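PDB 5YTI: flagellar hook associated protein type 3 FlgL from Legionella pneumophila subsp. pneumophila, which probably serves as a structural component of the bacterial flagellum, forming part of the junction between hook and filament as FlgL proteins do. Local coordinates for residues Asn85-Leu90 with Ala329-Ala334; Gly78-Ala83 with Gly336-Val341; Ser151-Tyr156 with Thr299-Ile304; Gln120-Ala125 with Gln144-Asn149. All coordinates share one frame; numbering follows the deposited sequence. Where two conformers were deposited one is given.

Contact 1. Residues Asn85-Leu90 with Ala329-Ala334; sequences NSLHRL and AQIDSA
I331 touches the side chains of both L87 and L90 with its CD1 methyl. That methyl lies 3.8 Å from L87 CD2, and the CB of L90 comes to 4.1 Å from the same I331 CD1. The second branch of I331 is turned to backbone: CG2 stands 4.1 Å from L87 O. The torsions account for this division, because I331 has CG1 beside its own backbone N (chi1 -82°) and chi2 then swings CD1 out into the notch between the two leucines. L87 divides its branches as well, CD2 going to the isoleucine and CD1 pointing toward the backbone of A334, where L87 CD1 is 4.4 Å from A334 O.

The course of the backbones agrees with this. Both segments are helical, their short axes approach to 9.9 Å, and their N-to-C directions differ by 159°, an antiparallel pair whose closest CA atoms are those of L87 and I331. Within each segment the touching residues are three apart, which places them on one stripe of each helix.

Further out, helix 296-307 covers the seam, with I296 on L87 and V300 and M303 on L90, while L117 of helix 104-125 also packs on L90. A salt bridge from D332 OD1 to R91 NH1 ties helix 316-374 to helix 49-96 beside the apolar stripe.

All four touching residues are buried and meet only by van der Waals contact. Cohesion here therefore probably rests on exclusion of water and on shape, whereas directional bonding is left to polar groups around the stripe.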
loop_
_atom_site.group_PDB
_atom_site.type_symbol
_atom_site.label_atom_id
_atom_site.label_comp_id
_atom_site.label_asym_id
_atom_site.label_seq_id
_atom_site.Cartn_x
_atom_site.Cartn_y
_atom_site.Cartn_z
ATOM N N ASN A 85 13.213 -5.284 -14.114
ATOM C CA ASN A 85 13.479 -6.373 -15.051
ATOM C C ASN A 85 12.905 -7.712 -14.603
ATOM O O ASN A 85 12.226 -8.399 -15.382
ATOM C CB ASN A 85 14.977 -6.523 -15.258
ATOM C CG ASN A 85 15.521 -5.476 -16.186
ATOM O OD1 ASN A 85 14.754 -4.849 -16.927
ATOM N ND2 ASN A 85 16.844 -5.271 -16.158
ATOM N N SER A 86 13.188 -8.081 -13.359
ATOM C CA SER A 86 12.684 -9.322 -12.816
ATOM C C SER A 86 11.142 -9.343 -12.786
ATOM O O SER A 86 10.519 -10.372 -13.059
ATOM C CB SER A 86 13.262 -9.562 -11.418
ATOM O OG SER A 86 14.668 -9.749 -11.460
ATOM N N LEU A 87 10.519 -8.216 -12.464
ATOM C CA LEU A 87 9.081 -8.188 -12.348
ATOM C C LEU A 87 8.455 -8.157 -13.681
ATOM O O LEU A 87 7.336 -8.616 -13.818
ATOM C CB LEU A 87 8.640 -6.966 -11.584
ATOM C CG LEU A 87 8.929 -7.121 -10.089
ATOM C CD1 LEU A 87 9.035 -5.771 -9.383
ATOM C CD2 LEU A 87 7.847 -7.997 -9.463
ATOM N N HIS A 88 9.142 -7.598 -14.670
ATOM C CA HIS A 88 8.565 -7.490 -16.021
ATOM C C HIS A 88 8.338 -8.867 -16.622
ATOM O O HIS A 88 7.383 -9.104 -17.372
ATOM C CB HIS A 88 9.449 -6.649 -16.956
ATOM C CG HIS A 88 9.073 -5.199 -16.988
ATOM N ND1 HIS A 88 9.991 -4.193 -17.198
ATOM C CD2 HIS A 88 7.877 -4.585 -16.799
ATOM C CE1 HIS A 88 9.377 -3.024 -17.159
ATOM N NE2 HIS A 88 8.097 -3.233 -16.906
ATOM N N ARG A 89 9.238 -9.761 -16.239
ATOM C CA ARG A 89 9.264 -11.126 -16.693
ATOM C C ARG A 89 8.260 -11.887 -15.850
ATOM O O ARG A 89 7.444 -12.627 -16.404
ATOM C CB ARG A 89 10.691 -11.718 -16.577
ATOM C CG ARG A 89 10.863 -13.205 -16.926
ATOM C CD ARG A 89 10.352 -13.604 -18.322
ATOM N NE ARG A 89 10.268 -15.067 -18.453
ATOM C CZ ARG A 89 9.368 -15.725 -19.197
ATOM N NH1 ARG A 89 8.476 -15.078 -19.926
ATOM N NH2 ARG A 89 9.359 -17.049 -19.222
ATOM N N LEU A 90 8.277 -11.696 -14.533
ATOM C CA LEU A 90 7.236 -12.302 -13.710
ATOM C C LEU A 90 5.846 -11.950 -14.253
ATOM O O LEU A 90 4.888 -12.704 -14.082
ATOM C CB LEU A 90 7.376 -11.875 -12.248
ATOM C CG LEU A 90 8.536 -12.550 -11.500
ATOM C CD1 LEU A 90 8.944 -11.754 -10.280
ATOM C CD2 LEU A 90 8.187 -13.983 -11.121
ATOM N N ALA A 329 -2.659 -8.291 -10.719
ATOM C CA ALA A 329 -2.776 -6.953 -10.138
ATOM C C ALA A 329 -1.641 -6.680 -9.175
ATOM O O ALA A 329 -1.181 -5.553 -9.056
ATOM C CB ALA A 329 -4.113 -6.774 -9.433
ATOM N N GLN A 330 -1.178 -7.717 -8.493
ATOM C CA GLN A 330 -0.165 -7.521 -7.468
ATOM C C GLN A 330 1.223 -7.295 -8.023
ATOM O O GLN A 330 1.954 -6.421 -7.543
ATOM C CB GLN A 330 -0.182 -8.688 -6.490
ATOM C CG GLN A 330 -1.428 -8.626 -5.626
ATOM C CD GLN A 330 -1.464 -9.683 -4.555
ATOM O OE1 GLN A 330 -2.544 -9.970 -4.038
ATOM N NE2 GLN A 330 -0.291 -10.259 -4.191
ATOM N N ILE A 331 1.578 -8.117 -9.005
ATOM C CA ILE A 331 2.721 -7.863 -9.843
ATOM C C ILE A 331 2.708 -6.438 -10.371
ATOM O O ILE A 331 3.750 -5.804 -10.348
ATOM C CB ILE A 331 2.756 -8.786 -11.045
ATOM C CG1 ILE A 331 3.351 -10.121 -10.665
ATOM C CG2 ILE A 331 3.593 -8.174 -12.134
ATOM C CD1 ILE A 331 4.609 -9.998 -9.841
ATOM N N ASP A 332 1.556 -5.935 -10.828
ATOM C CA ASP A 332 1.489 -4.579 -11.342
ATOM C C ASP A 332 1.624 -3.568 -10.238
ATOM O O ASP A 332 2.411 -2.642 -10.362
ATOM C CB ASP A 332 0.187 -4.311 -12.077
ATOM C CG ASP A 332 0.124 -5.004 -13.427
ATOM O OD1 ASP A 332 1.139 -5.652 -13.785
ATOM O OD2 ASP A 332 -0.925 -4.912 -14.124
ATOM N N SER A 333 0.844 -3.724 -9.168
ATOM C CA SER A 333 0.915 -2.821 -8.012
ATOM C C SER A 333 2.370 -2.591 -7.605
ATOM O O SER A 333 2.739 -1.496 -7.181
ATOM C CB SER A 333 0.159 -3.409 -6.826
ATOM O OG SER A 333 -1.193 -2.963 -6.764
ATOM N N ALA A 334 3.171 -3.643 -7.760
ATOM C CA ALA A 334 4.538 -3.663 -7.357
ATOM C C ALA A 334 5.436 -3.091 -8.428
ATOM O O ALA A 334 6.423 -2.449 -8.140
ATOM C CB ALA A 334 4.953 -5.090 -7.056
#

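Contact 2. Residues Gly78-Ala83 with Gly336-Val341; sequences GILSNA and GHILSV
No flat side chain lies between L80 and V341, which meet directly as aliphatic groups. The flat groups that matter are set back in 336-341. The peptide carbonyl of H337 receives two donors from the same face of its plane: V341 N, the helical bond, and S340 OG at 2.8 Å from H337 O. The serine donor stands 27° out of the carbonyl plane, with a C=O...donor angle of 129°. The H337 imidazole is held through NE2, hydrogen-bonded to N181 O; as a carbonyl can only accept, NE2 probably carries the proton.

Across the interface, L80 CD1 is 3.5 Å from V341 CG1 and 4.1 Å from V341 CB, and the two side chains cross at about a right angle. V341 offers CG1 because that branch is anti to its backbone N (chi1 177°). I338 lies more loosely against the same leucine: its CG2 is 4.3 Å from L80 O and 4.4 Å from L80 CD2. The nearest CA pair is L80 with I338, at 7.2 Å, so L80 sits over one turn of helix 316-374 and bears on residues three apart.

V182 of helix 179-184 packs on L80, and N181 on V341, closing this side of the helix pair. S340 OG is also hydrogen-bonded to A291 O of the second subunit. Since one hydroxyl hydrogen cannot fully serve two carbonyls, the serine is probably shared between its own helix and the partner. The chemistry is thus two-sided: a mainly apolar seam within the chain, and polar groups turned to helix 179-184 and the neighbouring subunit.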
loop_
_atom_site.group_PDB
_atom_site.type_symbol
_atom_site.label_atom_id
_atom_site.label_comp_id
_atom_site.label_asym_id
_atom_site.label_seq_id
_atom_site.Cartn_x
_atom_site.Cartn_y
_atom_site.Cartn_z
ATOM N N GLY A 78 20.178 1.364 -9.997
ATOM C CA GLY A 78 20.493 0.184 -10.825
ATOM C C GLY A 78 20.013 -1.147 -10.278
ATOM O O GLY A 78 19.708 -2.071 -11.044
ATOM N N ILE A 79 19.965 -1.241 -8.947
ATOM C CA ILE A 79 19.383 -2.389 -8.267
ATOM C C ILE A 79 17.861 -2.375 -8.407
ATOM O O ILE A 79 17.268 -3.377 -8.799
ATOM C CB ILE A 79 19.791 -2.435 -6.784
ATOM C CG1 ILE A 79 21.309 -2.688 -6.661
ATOM C CG2 ILE A 79 18.988 -3.495 -6.035
ATOM C CD1 ILE A 79 21.790 -4.025 -7.207
ATOM N N LEU A 80 17.230 -1.246 -8.117
ATOM C CA LEU A 80 15.813 -1.093 -8.401
ATOM C C LEU A 80 15.525 -1.369 -9.869
ATOM O O LEU A 80 14.589 -2.097 -10.182
ATOM C CB LEU A 80 15.313 0.295 -8.019
ATOM C CG LEU A 80 15.203 0.508 -6.512
ATOM C CD1 LEU A 80 14.437 1.775 -6.199
ATOM C CD2 LEU A 80 14.515 -0.637 -5.793
ATOM N N SER A 81 16.332 -0.811 -10.765
ATOM C CA SER A 81 16.205 -1.057 -12.226
ATOM C C SER A 81 16.229 -2.563 -12.623
ATOM O O SER A 81 15.392 -3.032 -13.430
ATOM C CB SER A 81 17.324 -0.284 -12.925
ATOM O OG SER A 81 17.482 -0.629 -14.281
ATOM N N ASN A 82 17.202 -3.288 -12.041
ATOM C CA ASN A 82 17.299 -4.771 -12.128
ATOM C C ASN A 82 16.010 -5.443 -11.642
ATOM O O ASN A 82 15.537 -6.413 -12.218
ATOM C CB ASN A 82 18.439 -5.331 -11.235
ATOM C CG ASN A 82 19.838 -5.048 -11.756
ATOM O OD1 ASN A 82 20.063 -4.898 -12.956
ATOM N ND2 ASN A 82 20.799 -4.982 -10.831
ATOM N N ALA A 83 15.493 -4.944 -10.529
ATOM C CA ALA A 83 14.367 -5.540 -9.890
ATOM C C ALA A 83 13.109 -5.318 -10.710
ATOM O O ALA A 83 12.148 -6.109 -10.620
ATOM C CB ALA A 83 14.200 -4.965 -8.504
ATOM N N GLY A 336 4.397 -0.780 -10.233
ATOM C CA GLY A 336 4.120 0.639 -10.059
ATOM C C GLY A 336 4.812 1.213 -8.828
ATOM O O GLY A 336 5.386 2.318 -8.841
ATOM N N HIS A 337 4.770 0.455 -7.746
ATOM C CA HIS A 337 5.275 0.951 -6.498
ATOM C C HIS A 337 6.752 1.240 -6.593
ATOM O O HIS A 337 7.253 2.206 -6.026
ATOM C CB HIS A 337 5.031 -0.067 -5.422
ATOM C CG HIS A 337 5.775 0.226 -4.177
ATOM N ND1 HIS A 337 5.540 1.361 -3.433
ATOM C CD2 HIS A 337 6.774 -0.446 -3.556
ATOM C CE1 HIS A 337 6.358 1.362 -2.393
ATOM N NE2 HIS A 337 7.123 0.280 -2.451
ATOM N N ILE A 338 7.464 0.392 -7.301
ATOM C CA ILE A 338 8.898 0.570 -7.450
ATOM C C ILE A 338 9.210 1.753 -8.345
ATOM O O ILE A 338 10.046 2.583 -8.004
ATOM C CB ILE A 338 9.565 -0.696 -7.996
ATOM C CG1 ILE A 338 9.578 -1.730 -6.893
ATOM C CG2 ILE A 338 10.992 -0.440 -8.423
ATOM C CD1 ILE A 338 10.300 -2.965 -7.330
ATOM N N LEU A 339 8.543 1.848 -9.482
ATOM C CA LEU A 339 8.644 3.056 -10.275
ATOM C C LEU A 339 8.465 4.335 -9.434
ATOM O O LEU A 339 9.080 5.349 -9.753
ATOM C CB LEU A 339 7.626 3.042 -11.421
ATOM C CG LEU A 339 7.621 4.272 -12.334
ATOM C CD1 LEU A 339 8.980 4.524 -12.991
ATOM C CD2 LEU A 339 6.543 4.118 -13.398
ATOM N N SER A 340 7.636 4.317 -8.384
ATOM C CA SER A 340 7.436 5.540 -7.603
ATOM C C SER A 340 8.642 5.755 -6.729
ATOM O O SER A 340 9.058 6.890 -6.510
ATOM C CB SER A 340 6.140 5.544 -6.784
ATOM O OG SER A 340 6.197 4.716 -5.632
ATOM N N VAL A 341 9.230 4.668 -6.244
ATOM C CA VAL A 341 10.498 4.783 -5.533
ATOM C C VAL A 341 11.554 5.300 -6.493
ATOM O O VAL A 341 12.325 6.139 -6.120
ATOM C CB VAL A 341 10.960 3.466 -4.884
ATOM C CG1 VAL A 341 12.306 3.639 -4.225
ATOM C CG2 VAL A 341 9.966 2.997 -3.832
#

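Contact 3. Residues Ser151-Tyr156 with Thr299-Ile304; sequences SGQYVY and TVQRMI
Y154 meets Q301 at the edge of its ring, and this is the close-packed part of the contact. Q301 was deposited in two conformers and one is described here, so every detail of its amide is tentative. Its CD lies in the ring plane beside CE1, while the amide plane is turned 72° from the ring, so the glutamine neither stacks on a face nor lies flat along the edge. Q301 NE2 comes to 3.3 Å from Y154 CD1. In this conformer the chain is extended beyond CG (chi2 -162°), carrying the amide from helix 296-307 to the hairpin.

The other side is looser. Q153, exposed to solvent and bent at chi2, brings its OE1 to 3.5 Å from Q301 NE2, a polar approach that is not a hydrogen bond, although the two amide planes are only 27° apart. G152 O is farther off, 4.3 Å from Q301 OE1.

L118 and L122 of helix 104-125 also touch Y154, giving the ring apolar neighbours besides the glutamine. The contact thus joins hairpin to helix by van der Waals contact of an amide with an aromatic edge; any electrostatic gain is uncertain.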
loop_
_atom_site.group_PDB
_atom_site.type_symbol
_atom_site.label_atom_id
_atom_site.label_comp_id
_atom_site.label_asym_id
_atom_site.label_seq_id
_atom_site.Cartn_x
_atom_site.Cartn_y
_atom_site.Cartn_z
ATOM N N SER A 151 8.296 -20.125 10.460
ATOM C CA SER A 151 6.858 -19.862 10.241
ATOM C C SER A 151 6.567 -20.066 8.742
ATOM O O SER A 151 5.516 -20.552 8.389
ATOM C CB SER A 151 6.419 -18.429 10.702
ATOM O OG SER A 151 6.092 -18.280 12.104
ATOM N N GLY A 152 7.505 -19.703 7.868
ATOM C CA GLY A 152 7.358 -19.933 6.420
ATOM C C GLY A 152 7.178 -18.653 5.605
ATOM O O GLY A 152 7.409 -18.632 4.381
ATOM N N GLN A 153 6.750 -17.585 6.287
ATOM C CA GLN A 153 6.603 -16.265 5.667
ATOM C C GLN A 153 7.957 -15.491 5.649
ATOM O O GLN A 153 8.817 -15.716 6.503
ATOM C CB GLN A 153 5.470 -15.473 6.367
ATOM C CG GLN A 153 4.065 -15.776 5.838
ATOM C CD GLN A 153 3.767 -15.179 4.441
ATOM O OE1 GLN A 153 4.591 -15.257 3.521
ATOM N NE2 GLN A 153 2.575 -14.591 4.281
ATOM N N TYR A 154 8.144 -14.624 4.644
ATOM C CA TYR A 154 9.293 -13.683 4.579
ATOM C C TYR A 154 9.094 -12.457 5.441
ATOM O O TYR A 154 8.084 -11.787 5.291
ATOM C CB TYR A 154 9.478 -13.152 3.159
ATOM C CG TYR A 154 10.003 -14.165 2.205
ATOM C CD1 TYR A 154 9.153 -15.040 1.563
ATOM C CD2 TYR A 154 11.354 -14.265 1.961
ATOM C CE1 TYR A 154 9.638 -15.982 0.689
ATOM C CE2 TYR A 154 11.847 -15.209 1.098
ATOM C CZ TYR A 154 10.975 -16.060 0.465
ATOM O OH TYR A 154 11.454 -17.011 -0.397
ATOM N N VAL A 155 10.066 -12.133 6.296
ATOM C CA VAL A 155 9.978 -10.950 7.184
ATOM C C VAL A 155 11.102 -9.960 6.896
ATOM O O VAL A 155 12.072 -10.279 6.212
ATOM C CB VAL A 155 10.035 -11.303 8.704
ATOM C CG1 VAL A 155 8.953 -12.306 9.073
ATOM C CG2 VAL A 155 11.413 -11.817 9.122
ATOM N N TYR A 156 10.968 -8.765 7.467
ATOM C CA TYR A 156 11.935 -7.685 7.300
ATOM C C TYR A 156 12.579 -7.351 8.657
ATOM O O TYR A 156 11.896 -7.051 9.654
ATOM C CB TYR A 156 11.235 -6.460 6.687
ATOM C CG TYR A 156 12.112 -5.255 6.569
ATOM C CD1 TYR A 156 13.153 -5.221 5.660
ATOM C CD2 TYR A 156 11.902 -4.151 7.364
ATOM C CE1 TYR A 156 13.968 -4.114 5.558
ATOM C CE2 TYR A 156 12.714 -3.031 7.272
ATOM C CZ TYR A 156 13.743 -3.021 6.368
ATOM O OH TYR A 156 14.554 -1.927 6.281
ATOM N N THR A 299 3.865 -12.596 -3.020
ATOM C CA THR A 299 3.191 -12.538 -4.338
ATOM C C THR A 299 3.797 -13.570 -5.311
ATOM O O THR A 299 3.088 -14.310 -6.009
ATOM C CB THR A 299 3.237 -11.135 -5.008
ATOM O OG1 THR A 299 2.313 -10.243 -4.389
ATOM C CG2 THR A 299 2.846 -11.232 -6.466
ATOM N N VAL A 300 5.113 -13.620 -5.357
ATOM C CA VAL A 300 5.784 -14.582 -6.218
ATOM C C VAL A 300 5.676 -16.029 -5.705
ATOM O O VAL A 300 5.550 -16.952 -6.520
ATOM C CB VAL A 300 7.261 -14.233 -6.430
ATOM C CG1 VAL A 300 7.879 -15.250 -7.368
ATOM C CG2 VAL A 300 7.419 -12.826 -7.000
ATOM N N GLN A 301 5.729 -16.202 -4.381
ATOM C CA GLN A 301 5.509 -17.507 -3.743
ATOM C C GLN A 301 4.175 -18.048 -4.166
ATOM O O GLN A 301 4.027 -19.247 -4.391
ATOM C CB GLN A 301 5.526 -17.406 -2.218
ATOM C CG GLN A 301 6.860 -16.936 -1.649
ATOM C CD GLN A 301 7.012 -17.246 -0.182
ATOM O OE1 GLN A 301 7.776 -18.144 0.168
ATOM N NE2 GLN A 301 6.304 -16.507 0.683
ATOM N N ARG A 302 3.217 -17.131 -4.271
ATOM C CA ARG A 302 1.857 -17.427 -4.668
ATOM C C ARG A 302 1.717 -17.744 -6.154
ATOM O O ARG A 302 0.861 -18.552 -6.530
ATOM C CB ARG A 302 0.960 -16.243 -4.347
ATOM C CG ARG A 302 0.533 -16.120 -2.887
ATOM C CD ARG A 302 -0.929 -15.710 -2.816
ATOM N NE ARG A 302 -1.150 -14.279 -2.642
ATOM C CZ ARG A 302 -2.267 -13.635 -2.993
ATOM N NH1 ARG A 302 -2.335 -12.340 -2.763
ATOM N NH2 ARG A 302 -3.298 -14.246 -3.590
HETATM N N MSE A 303 2.512 -17.103 -7.009
HETATM C CA MSE A 303 2.411 -17.383 -8.444
HETATM C C MSE A 303 2.893 -18.782 -8.678
HETATM O O MSE A 303 2.357 -19.487 -9.542
HETATM C CB MSE A 303 3.211 -16.434 -9.303
HETATM C CG MSE A 303 2.595 -15.059 -9.536
HETATM SE SE MSE A 303 4.085 -13.989 -10.281
HETATM C CE MSE A 303 4.518 -15.036 -11.870
ATOM N N ILE A 304 3.893 -19.181 -7.886
ATOM C CA ILE A 304 4.442 -20.555 -7.889
ATOM C C ILE A 304 3.422 -21.611 -7.373
ATOM O O ILE A 304 3.167 -22.628 -8.031
ATOM C CB ILE A 304 5.720 -20.660 -7.021
ATOM C CG1 ILE A 304 6.886 -19.866 -7.618
ATOM C CG2 ILE A 304 6.110 -22.113 -6.798
ATOM C CD1 ILE A 304 8.054 -19.674 -6.647
#

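Contact 4. Residues Gln120-Ala125 with Gln144-Asn149; sequences QLLDYA and QPVSLN
V146 opens the first strand of a beta-hairpin, 146-148 paired antiparallel with 154-156, and packs it on the last turn of helix 104-125. Apolar contact carries most of the joint. The two methyls of V146 part company: CG1 goes to L122, 3.9 Å from its CD2, and CG2 to A125, 3.8 Å from its CB. With CG1 anti to the backbone N (chi1 -167°), the valine straddles these two residues, which are three apart on the helix. L122 meets it at about a right angle; its CB does not face the strand, yet the end of the chain bends nearer. F297 of helix 296-307 touches L122, A125 and V146, so a third element covers the same cluster.

A second kind of contact pairs ring carbons with a carbonyl. P145 CG comes to 3.2 Å from A125 O and P145 CB to 4.1 Å, placing the pyrrolidine against the C-terminal end of the helix. At 2.75 Å resolution the shorter value supports proximity rather than a specific bond.

Polar bonds run beside these contacts rather than through them. T127 OG1 is hydrogen-bonded to the carbonyls of D123 and Y124, which probably helps fix the chain as it leaves the helix. S147 OG bonds N157 OD1 on the hairpin side. Directly after the helix, N126 turns its OD1 back to the strand and accepts a hydrogen bond from the backbone N of V146.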
loop_
_atom_site.group_PDB
_atom_site.type_symbol
_atom_site.label_atom_id
_atom_site.label_comp_id
_atom_site.label_asym_id
_atom_site.label_seq_id
_atom_site.Cartn_x
_atom_site.Cartn_y
_atom_site.Cartn_z
ATOM N N GLN A 120 16.176 -14.239 -7.152
ATOM C CA GLN A 120 16.796 -13.032 -7.710
ATOM C C GLN A 120 16.396 -11.797 -6.885
ATOM O O GLN A 120 17.241 -11.015 -6.466
ATOM C CB GLN A 120 16.408 -12.890 -9.197
ATOM C CG GLN A 120 17.243 -11.901 -10.011
ATOM C CD GLN A 120 17.467 -12.325 -11.458
ATOM O OE1 GLN A 120 18.577 -12.727 -11.806
ATOM N NE2 GLN A 120 16.428 -12.232 -12.313
ATOM N N LEU A 121 15.105 -11.660 -6.604
ATOM C CA LEU A 121 14.581 -10.492 -5.895
ATOM C C LEU A 121 15.025 -10.452 -4.453
ATOM O O LEU A 121 15.240 -9.380 -3.902
ATOM C CB LEU A 121 13.066 -10.438 -5.983
ATOM C CG LEU A 121 12.500 -10.152 -7.371
ATOM C CD1 LEU A 121 11.011 -10.339 -7.324
ATOM C CD2 LEU A 121 12.793 -8.742 -7.822
ATOM N N LEU A 122 15.188 -11.611 -3.839
ATOM C CA LEU A 122 15.781 -11.656 -2.487
ATOM C C LEU A 122 17.259 -11.198 -2.459
ATOM O O LEU A 122 17.729 -10.682 -1.448
ATOM C CB LEU A 122 15.660 -13.067 -1.874
ATOM C CG LEU A 122 14.227 -13.521 -1.613
ATOM C CD1 LEU A 122 14.074 -15.029 -1.555
ATOM C CD2 LEU A 122 13.701 -12.884 -0.330
ATOM N N ASP A 123 17.986 -11.434 -3.553
ATOM C CA ASP A 123 19.391 -11.064 -3.630
ATOM C C ASP A 123 19.398 -9.540 -3.723
ATOM O O ASP A 123 20.148 -8.880 -2.997
ATOM C CB ASP A 123 20.107 -11.705 -4.845
ATOM C CG ASP A 123 20.347 -13.238 -4.692
ATOM O OD1 ASP A 123 19.918 -13.799 -3.666
ATOM O OD2 ASP A 123 20.966 -13.880 -5.593
ATOM N N TYR A 124 18.514 -8.981 -4.563
ATOM C CA TYR A 124 18.433 -7.517 -4.734
ATOM C C TYR A 124 18.028 -6.842 -3.433
ATOM O O TYR A 124 18.602 -5.829 -3.034
ATOM C CB TYR A 124 17.465 -7.123 -5.856
ATOM C CG TYR A 124 17.764 -7.708 -7.238
ATOM C CD1 TYR A 124 19.069 -7.922 -7.680
ATOM C CD2 TYR A 124 16.742 -8.004 -8.108
ATOM C CE1 TYR A 124 19.344 -8.441 -8.937
ATOM C CE2 TYR A 124 16.999 -8.520 -9.367
ATOM C CZ TYR A 124 18.301 -8.738 -9.779
ATOM O OH TYR A 124 18.521 -9.264 -11.029
ATOM N N ALA A 125 17.056 -7.412 -2.746
ATOM C CA ALA A 125 16.640 -6.826 -1.484
ATOM C C ALA A 125 17.766 -6.886 -0.468
ATOM O O ALA A 125 17.855 -6.045 0.420
ATOM C CB ALA A 125 15.421 -7.536 -0.948
ATOM N N GLN A 144 20.864 -8.295 7.818
ATOM C CA GLN A 144 20.365 -8.670 6.503
ATOM C C GLN A 144 18.894 -8.286 6.493
ATOM O O GLN A 144 18.153 -8.599 7.433
ATOM C CB GLN A 144 20.547 -10.184 6.271
ATOM C CG GLN A 144 20.591 -10.637 4.808
ATOM C CD GLN A 144 20.438 -12.146 4.617
ATOM O OE1 GLN A 144 19.412 -12.721 4.946
ATOM N NE2 GLN A 144 21.451 -12.779 4.056
ATOM N N PRO A 145 18.464 -7.548 5.469
ATOM C CA PRO A 145 17.109 -6.995 5.588
ATOM C C PRO A 145 15.970 -8.000 5.468
ATOM O O PRO A 145 15.032 -7.929 6.250
ATOM C CB PRO A 145 17.045 -5.946 4.464
ATOM C CG PRO A 145 18.232 -6.186 3.604
ATOM C CD PRO A 145 19.270 -6.825 4.478
ATOM N N VAL A 146 16.046 -8.909 4.491
ATOM C CA VAL A 146 14.969 -9.855 4.217
ATOM C C VAL A 146 15.417 -11.301 4.337
ATOM O O VAL A 146 16.374 -11.727 3.654
ATOM C CB VAL A 146 14.410 -9.658 2.812
ATOM C CG1 VAL A 146 13.101 -10.423 2.655
ATOM C CG2 VAL A 146 14.163 -8.182 2.547
ATOM N N SER A 147 14.712 -12.037 5.207
ATOM C CA SER A 147 14.928 -13.471 5.416
ATOM C C SER A 147 13.590 -14.192 5.590
ATOM O O SER A 147 12.547 -13.547 5.648
ATOM C CB SER A 147 15.777 -13.702 6.655
ATOM O OG SER A 147 15.054 -13.363 7.830
ATOM N N LEU A 148 13.628 -15.518 5.713
ATOM C CA LEU A 148 12.420 -16.341 5.816
ATOM C C LEU A 148 12.347 -17.140 7.126
ATOM O O LEU A 148 13.057 -18.129 7.281
ATOM C CB LEU A 148 12.369 -17.272 4.590
ATOM C CG LEU A 148 11.827 -18.716 4.654
ATOM C CD1 LEU A 148 10.783 -18.963 3.562
ATOM C CD2 LEU A 148 12.964 -19.744 4.570
ATOM N N ASN A 149 11.498 -16.738 8.072
ATOM C CA ASN A 149 11.409 -17.503 9.323
ATOM C C ASN A 149 10.948 -18.957 9.039
ATOM O O ASN A 149 10.668 -19.325 7.880
ATOM C CB ASN A 149 10.564 -16.794 10.413
ATOM C CG ASN A 149 9.130 -16.487 9.985
ATOM O OD1 ASN A 149 8.653 -16.938 8.945
ATOM N ND2 ASN A 149 8.423 -15.714 10.825
#

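In the fold
Contacts 1 and 2 are successive steps along one antiparallel pair, helices 49-96 and 316-374; their centres are 10 Å apart and L87 CD1 lies 3.7 Å from I338 CD1. Contacts 3 and 4 hold the two strands of the hairpin, joined by V155 N to S147 O at 2.9 Å, with centres 11 Å apart. The two pairs of contacts are also joined: T299 OG1 of contact 3 is 2.6 Å from Q330 NE2 of contact 1, a probable hydrogen bond, and Y124 of contact 4 packs on N82 and A83 of contact 2. Contacts 2 and 3, with centres 19 Å apart, do not touch. All four contacts have residues that reach the second subunit, contacts 1 and 2 with more of them.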